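Local coordinates for SspB protein (Streptomyces clavuligerus, PDB 6JUF) that probably acts as a metal-dependent DNase in the phosphorothioation-sensing Ssp system that defends bacteria against phages, at residues B[228-240]-B[308-320]. Residues are numbered along the deposited sequence; the frame is centred on the assembly and turned at random.
Sequences SLPARIIAYACLD and DLAWDVLDEQYDN
Helices 231-240 and 308-317 form a largely buried antiparallel pair between helices 107-118 and 272-285, their axes 8.1 Å apart at 167°, with Tyr236 against Ala310 where the backbones come nearest. The small Ala310 faces the partner helix there: its CB sits 3.6 Å from Leu239 CB and also meets the edge of the Tyr236 ring at CD1. Tyr236, its CG turned anti to the backbone N (chi1 154°), lays its ring beside the partner helix. Leu314 CD2 lies over one ring face in a CH-pi contact, 3.7 Å from the centroid, while CE1 points edge-to-face at the Trp311 indole, planes 76° apart. A water joins Tyr236 OH, Asp240 OD1 and Trp311 NE1; Tyr236 OH also bonds Trp116 and Asp240 OD2 bonds Trp115, both on helix 107-118, and OD1 forms a salt bridge with Arg121. Val313 CG1 rests 3.5 Å from Arg232 O. At the other end, Arg232 bends at chi3 and gives NE to Gln317 OE1 (2.8 Å), in the amide plane, with a weak second bond from NH2. The same oxygen takes a water held by Arg232 N. A Schellman motif, Asp319 being C-prime, ends helix 308-317; the contact itself is antiparallel helix packing within the DUF4007 family region.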
ATOM      1  N   SER B 228      -1.604  11.950  -9.869  1.00 11.86           N
ATOM      2  CA  SER B 228      -1.456  10.468  -9.887  1.00 10.14           C
ATOM      3  C   SER B 228      -2.310   9.681 -10.880  1.00 10.82           C
ATOM      4  O   SER B 228      -2.117   8.462 -10.983  1.00 10.50           O
ATOM      5  CB  SER B 228      -1.643   9.852  -8.471  1.00 10.13           C
ATOM      6  OG  SER B 228      -3.019   9.825  -8.174  1.00 13.36           O
ATOM      7  N   LEU B 229      -3.189  10.364 -11.617  1.00  8.40           N
ATOM      8  CA  LEU B 229      -4.171   9.708 -12.537  1.00  8.05           C
ATOM      9  C   LEU B 229      -3.656   9.867 -13.956  1.00 10.11           C
ATOM     10  O   LEU B 229      -3.750  10.977 -14.534  1.00 11.01           O
ATOM     11  CB  LEU B 229      -5.548  10.317 -12.350  1.00  7.07           C
ATOM     12  CG  LEU B 229      -6.662   9.834 -13.309  1.00  9.86           C
ATOM     13  CD1 LEU B 229      -6.779   8.317 -13.375  1.00 11.05           C
ATOM     14  CD2 LEU B 229      -7.978  10.552 -12.937  1.00 10.55           C
ATOM     15  N   PRO B 230      -3.066   8.794 -14.513  1.00  8.33           N
ATOM     16  CA  PRO B 230      -2.477   8.950 -15.860  1.00  9.08           C
ATOM     17  C   PRO B 230      -3.557   9.245 -16.933  1.00  9.35           C
ATOM     18  O   PRO B 230      -4.702   8.734 -16.887  1.00  8.82           O
ATOM     19  CB  PRO B 230      -1.767   7.593 -16.143  1.00  8.11           C
ATOM     20  CG  PRO B 230      -1.598   6.990 -14.788  1.00  9.04           C
ATOM     21  CD  PRO B 230      -2.807   7.456 -13.978  1.00  9.23           C
ATOM     22  N   ALA B 231      -3.148  10.053 -17.941  1.00  9.52           N
ATOM     23  CA  ALA B 231      -4.013  10.313 -19.112  1.00  9.42           C
ATOM     24  C   ALA B 231      -4.557   9.066 -19.793  1.00  8.07           C
ATOM     25  O   ALA B 231      -5.735   9.041 -20.155  1.00 10.80           O
ATOM     26  CB  ALA B 231      -3.246  11.164 -20.119  1.00  9.85           C
ATOM     27  N   ARG B 232      -3.728   8.021 -19.952  1.00  8.61           N
ATOM     28  CA  ARG B 232      -4.227   6.815 -20.606  1.00  8.61           C
ATOM     29  C   ARG B 232      -5.246   6.049 -19.740  1.00  7.35           C
ATOM     30  O   ARG B 232      -6.072   5.341 -20.244  1.00 10.31           O
ATOM     31  CB  ARG B 232      -3.076   5.890 -21.045  1.00  9.47           C
ATOM     32  CG  ARG B 232      -2.335   6.537 -22.246  1.00 11.17           C
ATOM     33  CD  ARG B 232      -1.245   5.615 -22.797  1.00 14.07           C
ATOM     34  NE  ARG B 232      -0.105   5.594 -21.909  1.00 15.49           N
ATOM     35  CZ  ARG B 232       1.179   5.448 -22.273  1.00 16.11           C
ATOM     36  NH1 ARG B 232       1.516   5.345 -23.547  1.00 17.23           N
ATOM     37  NH2 ARG B 232       2.135   5.435 -21.357  1.00 16.95           N
ATOM     38  N   ILE B 233      -5.172   6.221 -18.397  1.00  6.92           N
ATOM     39  CA  ILE B 233      -6.237   5.596 -17.563  1.00  8.08           C
ATOM     40  C   ILE B 233      -7.591   6.322 -17.743  1.00  7.66           C
ATOM     41  O   ILE B 233      -8.642   5.695 -17.904  1.00  9.08           O
ATOM     42  CB  ILE B 233      -5.848   5.525 -16.058  1.00  7.34           C
ATOM     43  CG1 ILE B 233      -4.593   4.668 -15.794  1.00  8.23           C
ATOM     44  CG2 ILE B 233      -7.053   5.032 -15.215  1.00  7.47           C
ATOM     45  CD1 ILE B 233      -4.715   3.208 -16.204  1.00  9.75           C
ATOM     46  N   ILE B 234      -7.524   7.657 -17.799  1.00  7.98           N
ATOM     47  CA  ILE B 234      -8.696   8.489 -18.147  1.00  8.47           C
ATOM     48  C   ILE B 234      -9.273   8.080 -19.512  1.00  8.46           C
ATOM     49  O   ILE B 234     -10.468   7.792 -19.655  1.00  9.36           O
ATOM     50  CB  ILE B 234      -8.374   9.989 -18.075  1.00  7.98           C
ATOM     51  CG1 ILE B 234      -8.016  10.387 -16.616  1.00  6.98           C
ATOM     52  CG2 ILE B 234      -9.564  10.809 -18.561  1.00 10.62           C
ATOM     53  CD1 ILE B 234      -7.340  11.769 -16.475  1.00  7.54           C
ATOM     54  N   ALA B 235      -8.394   8.047 -20.536  1.00  8.86           N
ATOM     55  CA  ALA B 235      -8.859   7.710 -21.893  1.00  9.99           C
ATOM     56  C   ALA B 235      -9.452   6.297 -21.997  1.00  8.33           C
ATOM     57  O   ALA B 235     -10.499   6.073 -22.616  1.00 10.22           O
ATOM     58  CB  ALA B 235      -7.714   7.921 -22.888  1.00  9.16           C
ATOM     59  N   TYR B 236      -8.781   5.332 -21.348  1.00  9.32           N
ATOM     60  CA  TYR B 236      -9.316   3.978 -21.317  1.00  8.77           C
ATOM     61  C   TYR B 236     -10.762   3.988 -20.708  1.00  8.55           C
ATOM     62  O   TYR B 236     -11.671   3.355 -21.218  1.00  8.59           O
ATOM     63  CB  TYR B 236      -8.377   3.064 -20.479  1.00  8.90           C
ATOM     64  CG  TYR B 236      -9.139   1.868 -19.877  1.00  8.12           C
ATOM     65  CD1 TYR B 236      -9.455   0.777 -20.635  1.00  8.65           C
ATOM     66  CD2 TYR B 236      -9.542   1.898 -18.516  1.00  7.95           C
ATOM     67  CE1 TYR B 236     -10.171  -0.303 -20.084  1.00  9.97           C
ATOM     68  CE2 TYR B 236     -10.240   0.843 -17.951  1.00  6.44           C
ATOM     69  CZ  TYR B 236     -10.582  -0.249 -18.762  1.00  8.45           C
ATOM     70  OH  TYR B 236     -11.299  -1.267 -18.208  1.00  9.39           O
ATOM     71  N   ALA B 237     -10.893   4.699 -19.573  1.00  7.86           N
ATOM     72  CA  ALA B 237     -12.184   4.731 -18.899  1.00  7.52           C
ATOM     73  C   ALA B 237     -13.274   5.360 -19.729  1.00  8.97           C
ATOM     74  O   ALA B 237     -14.412   4.854 -19.786  1.00  9.37           O
ATOM     75  CB  ALA B 237     -12.050   5.418 -17.538  1.00  8.14           C
ATOM     76  N   CYS B 238     -12.896   6.433 -20.461  1.00  9.80           N
ATOM     77  CA  CYS B 238     -13.849   7.064 -21.380  1.00 10.41           C
ATOM     78  C   CYS B 238     -14.366   6.111 -22.475  1.00 10.15           C
ATOM     79  O   CYS B 238     -15.554   6.009 -22.741  1.00 10.69           O
ATOM     80  CB  CYS B 238     -13.231   8.331 -21.994  1.00  8.74           C
ATOM     81  SG  CYS B 238     -12.970   9.676 -20.824  1.00 10.66           S
ATOM     82  N   LEU B 239     -13.410   5.399 -23.087  1.00  9.13           N
ATOM     83  CA  LEU B 239     -13.734   4.442 -24.153  1.00 10.74           C
ATOM     84  C   LEU B 239     -14.476   3.224 -23.626  1.00 11.61           C
ATOM     85  O   LEU B 239     -15.439   2.748 -24.259  1.00 13.03           O
ATOM     86  CB  LEU B 239     -12.458   4.056 -24.886  1.00  9.89           C
ATOM     87  CG  LEU B 239     -11.853   5.137 -25.784  1.00  9.09           C
ATOM     88  CD1 LEU B 239     -10.342   4.815 -25.998  1.00  9.28           C
ATOM     89  CD2 LEU B 239     -12.587   5.308 -27.112  1.00 11.73           C
ATOM     90  N   ASP B 240     -14.052   2.761 -22.423  1.00  9.72           N
ATOM     91  CA  ASP B 240     -14.732   1.627 -21.794  1.00 10.44           C
ATOM     92  C   ASP B 240     -16.189   2.008 -21.467  1.00 10.23           C
ATOM     93  O   ASP B 240     -17.110   1.218 -21.642  1.00 11.13           O
ATOM     94  CB  ASP B 240     -13.972   1.259 -20.538  1.00 10.92           C
ATOM     95  CG  ASP B 240     -14.478  -0.009 -19.863  1.00 10.60           C
ATOM     96  OD1 ASP B 240     -14.627  -1.043 -20.540  1.00 12.22           O
ATOM     97  OD2 ASP B 240     -14.721   0.057 -18.634  1.00 10.86           O
ATOM     98  N   ASP B 308     -12.200  -2.307 -27.889  1.00 12.98           N
ATOM     99  CA  ASP B 308     -10.870  -2.764 -28.290  1.00 12.53           C
ATOM    100  C   ASP B 308      -9.912  -1.594 -28.221  1.00 12.58           C
ATOM    101  O   ASP B 308      -8.688  -1.780 -27.903  1.00  9.96           O
ATOM    102  CB  ASP B 308     -10.872  -3.385 -29.718  1.00 15.08           C
ATOM    103  CG  ASP B 308     -11.561  -4.746 -29.761  1.00 20.67           C
ATOM    104  OD1 ASP B 308     -11.752  -5.387 -28.701  1.00 20.14           O
ATOM    105  OD2 ASP B 308     -11.927  -5.197 -30.863  1.00 23.54           O
ATOM    106  N   LEU B 309     -10.392  -0.407 -28.568  1.00 11.48           N
ATOM    107  CA  LEU B 309      -9.505   0.768 -28.531  1.00 12.81           C
ATOM    108  C   LEU B 309      -9.145   1.095 -27.080  1.00 10.95           C
ATOM    109  O   LEU B 309      -8.027   1.470 -26.789  1.00  7.92           O
ATOM    110  CB  LEU B 309     -10.105   1.997 -29.240  1.00 11.72           C
ATOM    111  CG  LEU B 309     -10.309   1.755 -30.763  1.00 12.93           C
ATOM    112  CD1 LEU B 309     -11.166   2.913 -31.281  1.00 13.94           C
ATOM    113  CD2 LEU B 309      -8.904   1.744 -31.362  1.00 19.54           C
ATOM    114  N   ALA B 310     -10.102   0.953 -26.174  1.00 11.47           N
ATOM    115  CA  ALA B 310      -9.848   1.197 -24.791  1.00 11.71           C
ATOM    116  C   ALA B 310      -8.696   0.312 -24.319  1.00 11.43           C
ATOM    117  O   ALA B 310      -7.826   0.794 -23.587  1.00  9.23           O
ATOM    118  CB  ALA B 310     -11.106   0.896 -23.953  1.00 11.72           C
ATOM    119  N   TRP B 311      -8.719  -0.957 -24.687  1.00 10.39           N
ATOM    120  CA  TRP B 311      -7.672  -1.842 -24.314  1.00  9.93           C
ATOM    121  C   TRP B 311      -6.344  -1.594 -25.005  1.00 10.76           C
ATOM    122  O   TRP B 311      -5.335  -1.923 -24.420  1.00  8.97           O
ATOM    123  CB  TRP B 311      -8.130  -3.302 -24.394  1.00 10.53           C
ATOM    124  CG  TRP B 311      -8.869  -3.603 -23.134  1.00  9.68           C
ATOM    125  CD1 TRP B 311     -10.231  -3.494 -22.882  1.00 11.10           C
ATOM    126  CD2 TRP B 311      -8.282  -4.024 -21.894  1.00  9.29           C
ATOM    127  NE1 TRP B 311     -10.505  -3.827 -21.605  1.00 11.87           N
ATOM    128  CE2 TRP B 311      -9.374  -4.158 -20.955  1.00  8.95           C
ATOM    129  CE3 TRP B 311      -6.985  -4.304 -21.476  1.00 10.21           C
ATOM    130  CZ2 TRP B 311      -9.163  -4.535 -19.627  1.00 10.46           C
ATOM    131  CZ3 TRP B 311      -6.770  -4.715 -20.175  1.00  9.32           C
ATOM    132  CH2 TRP B 311      -7.848  -4.811 -19.248  1.00  8.56           C
ATOM    133  N   ASP B 312      -6.305  -1.146 -26.252  1.00 10.13           N
ATOM    134  CA  ASP B 312      -5.027  -0.689 -26.832  1.00 10.84           C
ATOM    135  C   ASP B 312      -4.428   0.399 -25.963  1.00 10.29           C
ATOM    136  O   ASP B 312      -3.236   0.362 -25.653  1.00 10.47           O
ATOM    137  CB  ASP B 312      -5.196  -0.164 -28.257  1.00 12.90           C
ATOM    138  CG  ASP B 312      -5.566  -1.255 -29.257  1.00 13.48           C
ATOM    139  OD1 ASP B 312      -5.318  -2.442 -28.935  1.00 13.25           O
ATOM    140  OD2 ASP B 312      -6.143  -0.923 -30.323  1.00 15.36           O
ATOM    141  N   VAL B 313      -5.231   1.394 -25.613  1.00 10.38           N
ATOM    142  CA  VAL B 313      -4.747   2.551 -24.864  1.00 10.35           C
ATOM    143  C   VAL B 313      -4.278   2.079 -23.471  1.00  9.92           C
ATOM    144  O   VAL B 313      -3.224   2.461 -22.986  1.00  9.69           O
ATOM    145  CB  VAL B 313      -5.905   3.559 -24.687  1.00 10.87           C
ATOM    146  CG1 VAL B 313      -5.602   4.642 -23.648  1.00  9.17           C
ATOM    147  CG2 VAL B 313      -6.226   4.233 -26.013  1.00 14.43           C
ATOM    148  N   LEU B 314      -5.040   1.219 -22.836  1.00 10.24           N
ATOM    149  CA  LEU B 314      -4.674   0.738 -21.504  1.00  8.13           C
ATOM    150  C   LEU B 314      -3.413  -0.156 -21.551  1.00  9.47           C
ATOM    151  O   LEU B 314      -2.553  -0.006 -20.751  1.00 10.29           O
ATOM    152  CB  LEU B 314      -5.829  -0.051 -20.865  1.00  8.48           C
ATOM    153  CG  LEU B 314      -5.585  -0.581 -19.450  1.00  7.91           C
ATOM    154  CD1 LEU B 314      -5.178   0.542 -18.488  1.00  8.26           C
ATOM    155  CD2 LEU B 314      -6.835  -1.276 -18.903  1.00  9.13           C
ATOM    156  N   ASP B 315      -3.302  -1.048 -22.519  1.00 10.66           N
ATOM    157  CA  ASP B 315      -2.131  -1.880 -22.598  1.00 10.42           C
ATOM    158  C   ASP B 315      -0.910  -1.026 -22.883  1.00 10.65           C
ATOM    159  O   ASP B 315       0.187  -1.349 -22.375  1.00 11.30           O
ATOM    160  CB  ASP B 315      -2.320  -2.950 -23.656  1.00 11.84           C
ATOM    161  CG  ASP B 315      -1.441  -4.183 -23.410  1.00 11.84           C
ATOM    162  OD1 ASP B 315      -1.152  -4.451 -22.217  1.00  9.93           O
ATOM    163  OD2 ASP B 315      -1.112  -4.891 -24.363  1.00 13.22           O
ATOM    164  N   GLU B 316      -1.052   0.037 -23.661  1.00  9.80           N
ATOM    165  CA  GLU B 316       0.089   0.916 -23.912  1.00 10.67           C
ATOM    166  C   GLU B 316       0.614   1.522 -22.626  1.00 10.24           C
ATOM    167  O   GLU B 316       1.829   1.693 -22.437  1.00 10.46           O
ATOM    168  CB  GLU B 316      -0.321   2.010 -24.842  1.00 11.85           C
ATOM    169  CG  GLU B 316      -0.475   1.471 -26.245  1.00 13.17           C
ATOM    170  CD  GLU B 316      -1.244   2.405 -27.112  1.00 20.35           C
ATOM    171  OE1 GLU B 316      -1.215   3.599 -26.789  1.00 32.73           O
ATOM    172  OE2 GLU B 316      -1.801   1.950 -28.149  1.00 20.96           O
ATOM    173  N   GLN B 317      -0.295   1.875 -21.727  1.00 10.71           N
ATOM    174  CA  GLN B 317       0.070   2.437 -20.470  1.00 10.66           C
ATOM    175  C   GLN B 317       0.948   1.500 -19.654  1.00 11.13           C
ATOM    176  O   GLN B 317       1.717   1.938 -18.812  1.00 10.80           O
ATOM    177  CB  GLN B 317      -1.224   2.740 -19.695  1.00 10.42           C
ATOM    178  CG  GLN B 317      -1.029   3.289 -18.261  1.00 11.42           C
ATOM    179  CD  GLN B 317      -0.259   4.610 -18.161  1.00 11.67           C
ATOM    180  OE1 GLN B 317      -0.135   5.353 -19.109  1.00 11.49           O
ATOM    181  NE2 GLN B 317       0.214   4.932 -16.920  1.00 11.79           N
ATOM    182  N   TYR B 318       0.833   0.208 -19.924  1.00 11.42           N
ATOM    183  CA  TYR B 318       1.643  -0.799 -19.221  1.00 10.75           C
ATOM    184  C   TYR B 318       2.639  -1.527 -20.112  1.00 13.78           C
ATOM    185  O   TYR B 318       3.021  -2.682 -19.827  1.00 15.29           O
ATOM    186  CB  TYR B 318       0.716  -1.805 -18.498  1.00 12.34           C
ATOM    187  CG  TYR B 318       0.007  -1.148 -17.357  1.00 10.74           C
ATOM    188  CD1 TYR B 318       0.616  -1.057 -16.123  1.00  8.82           C
ATOM    189  CD2 TYR B 318      -1.223  -0.502 -17.546  1.00 10.12           C
ATOM    190  CE1 TYR B 318      -0.012  -0.443 -15.058  1.00 10.25           C
ATOM    191  CE2 TYR B 318      -1.862   0.145 -16.516  1.00 11.89           C
ATOM    192  CZ  TYR B 318      -1.255   0.168 -15.272  1.00 10.44           C
ATOM    193  OH  TYR B 318      -1.840   0.812 -14.206  1.00 10.56           O
ATOM    194  N   ASP B 319       3.087  -0.830 -21.144  1.00 13.03           N
ATOM    195  CA  ASP B 319       4.136  -1.364 -22.021  1.00 16.28           C
ATOM    196  C   ASP B 319       3.754  -2.639 -22.767  1.00 13.46           C
ATOM    197  O   ASP B 319       4.623  -3.514 -23.002  1.00 14.92           O
ATOM    198  CB  ASP B 319       5.429  -1.516 -21.224  1.00 18.25           C
ATOM    199  CG  ASP B 319       6.332  -0.285 -21.344  1.00 35.16           C
ATOM    200  OD1 ASP B 319       5.915   0.780 -21.879  1.00 42.00           O
ATOM    201  OD2 ASP B 319       7.472  -0.385 -20.923  1.00 51.49           O
ATOM    202  N   ASN B 320       2.475  -2.715 -23.180  1.00 12.76           N
ATOM    203  CA  ASN B 320       1.997  -3.753 -24.082  1.00 13.05           C
ATOM    204  C   ASN B 320       2.278  -5.139 -23.545  1.00 14.00           C
ATOM    205  O   ASN B 320       2.973  -5.970 -24.151  1.00 14.23           O
ATOM    206  CB  ASN B 320       2.589  -3.483 -25.477  1.00 15.81           C
ATOM    207  CG  ASN B 320       2.159  -2.125 -26.003  1.00 18.22           C
ATOM    208  OD1 ASN B 320       3.011  -1.287 -26.379  1.00 27.52           O
ATOM    209  ND2 ASN B 320       0.869  -1.880 -26.021  1.00 14.01           N
TER
HETATM  210  O   HOH W   1      -0.817   8.039 -19.486  1.00 10.88           O
HETATM  211  O   HOH W   2      -0.153   5.667 -26.026  1.00 17.15           O
HETATM  212  O   HOH W   3     -12.655  -2.873 -19.867  1.00 10.95           O